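Local structure of XC6422 protein (Xanthomonas campestris, 2FUK) at residues A[5-8]-A[12-15]. The protein probably acts as a hydrolase, being a small lidless serine enzyme of the alpha/beta-hydrolase fold. Sequence-based numbering, arbitrary orientation.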
loop_
_atom_site.group_PDB
_atom_site.type_symbol
_atom_site.label_atom_id
_atom_site.label_comp_id
_atom_site.label_asym_id
_atom_site.label_seq_id
_atom_site.Cartn_x
_atom_site.Cartn_y
_atom_site.Cartn_z
ATOM N N LEU A 5 -17.584 -21.622 5.904
ATOM C CA LEU A 5 -16.396 -21.675 6.746
ATOM C C LEU A 5 -15.557 -20.424 6.558
ATOM O O LEU A 5 -15.420 -19.938 5.444
ATOM C CB LEU A 5 -15.550 -22.889 6.362
ATOM C CG LEU A 5 -16.244 -24.247 6.459
ATOM C CD1 LEU A 5 -15.517 -25.266 5.596
ATOM C CD2 LEU A 5 -16.286 -24.678 7.913
ATOM N N PHE A 6 -15.000 -19.897 7.645
ATOM C CA PHE A 6 -14.150 -18.723 7.531
ATOM C C PHE A 6 -12.906 -19.262 6.827
ATOM O O PHE A 6 -12.271 -20.203 7.302
ATOM C CB PHE A 6 -13.787 -18.180 8.912
ATOM C CG PHE A 6 -13.337 -16.748 8.896
ATOM C CD1 PHE A 6 -14.258 -15.711 9.023
ATOM C CD2 PHE A 6 -11.995 -16.434 8.742
ATOM C CE1 PHE A 6 -13.837 -14.378 9.001
ATOM C CE2 PHE A 6 -11.570 -15.112 8.717
ATOM C CZ PHE A 6 -12.490 -14.084 8.848
ATOM N N PRO A 7 -12.548 -18.679 5.675
ATOM C CA PRO A 7 -11.378 -19.132 4.915
ATOM C C PRO A 7 -10.007 -18.824 5.523
ATOM O O PRO A 7 -9.853 -17.890 6.311
ATOM C CB PRO A 7 -11.588 -18.470 3.558
ATOM C CG PRO A 7 -12.209 -17.159 3.929
ATOM C CD PRO A 7 -13.204 -17.537 5.014
ATOM N N THR A 8 -9.021 -19.642 5.171
ATOM C CA THR A 8 -7.658 -19.453 5.654
ATOM C C THR A 8 -6.794 -19.013 4.482
ATOM O O THR A 8 -5.568 -19.012 4.565
ATOM C CB THR A 8 -7.072 -20.748 6.245
ATOM O OG1 THR A 8 -7.033 -21.763 5.232
ATOM C CG2 THR A 8 -7.922 -21.223 7.406
ATOM N N ALA A 12 -13.944 -15.773 -1.760
ATOM C CA ALA A 12 -15.301 -15.292 -1.937
ATOM C C ALA A 12 -16.200 -16.435 -1.482
ATOM O O ALA A 12 -15.895 -17.606 -1.724
ATOM C CB ALA A 12 -15.554 -14.967 -3.410
ATOM N N LEU A 13 -17.293 -16.101 -0.806
ATOM C CA LEU A 13 -18.222 -17.108 -0.317
ATOM C C LEU A 13 -19.608 -16.498 -0.188
ATOM O O LEU A 13 -19.775 -15.287 -0.365
ATOM C CB LEU A 13 -17.739 -17.655 1.034
ATOM C CG LEU A 13 -17.570 -16.665 2.192
ATOM C CD1 LEU A 13 -18.913 -16.387 2.860
ATOM C CD2 LEU A 13 -16.610 -17.264 3.209
ATOM N N THR A 14 -20.603 -17.338 0.083
ATOM C CA THR A 14 -21.980 -16.876 0.241
ATOM C C THR A 14 -22.460 -17.160 1.660
ATOM O O THR A 14 -22.234 -18.244 2.203
ATOM C CB THR A 14 -22.941 -17.573 -0.755
ATOM O OG1 THR A 14 -22.526 -17.295 -2.096
ATOM C CG2 THR A 14 -24.361 -17.056 -0.572
ATOM N N LEU A 15 -23.126 -16.176 2.256
ATOM C CA LEU A 15 -23.634 -16.305 3.612
ATOM C C LEU A 15 -25.147 -16.143 3.622
ATOM O O LEU A 15 -25.694 -15.349 2.856
ATOM C CB LEU A 15 -23.010 -15.227 4.505
ATOM C CG LEU A 15 -23.521 -15.133 5.944
ATOM C CD1 LEU A 15 -23.034 -16.336 6.733
ATOM C CD2 LEU A 15 -23.031 -13.841 6.585
#
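Leu-13 meets Leu-5 and Pro-7 through one methyl branch, CD2, which carries the contact to the carbonyl oxygen of Leu-5 and the ring of Pro-7. Leu-13 CB stays 5.5 Å from Leu-5 O and touches nothing in 5-8. A chi1 of 59° tucks CG between the two main-chain branches at CA, and from there CD2 is the methyl turned to the loop. Leu-13 CG is still 5.1 Å from Leu-5 O. Beyond the fork, Leu-13 CD1 remains 5.6 Å from Leu-5 O. Leu-13 CD2 comes to 3.7 Å from Leu-5 O, a van der Waals contact. The same Leu-13 CD2 lies 3.9 Å from Pro-7 CD. The two side chains cross at about a right angle, and Pro-7 CG is 4.5 Å from Leu-13 CD2, so the ring offers its CD corner.

The loop before strand 11-17 thus folds back beside that strand, the edge strand, within this chain, of the alpha/beta-hydrolase sheet. The strand pairs with strand 20-27 through Leu-13 and Val-24.

No hydrogen bond crosses between the segments, and they bury just 79 Å² together. Methyl-to-methylene packing beside a carbonyl oxygen implies a weak surface contact that sets closeness but little orientation; the loop's other packing, such as Phe-6 against Trp-103, lies beyond it.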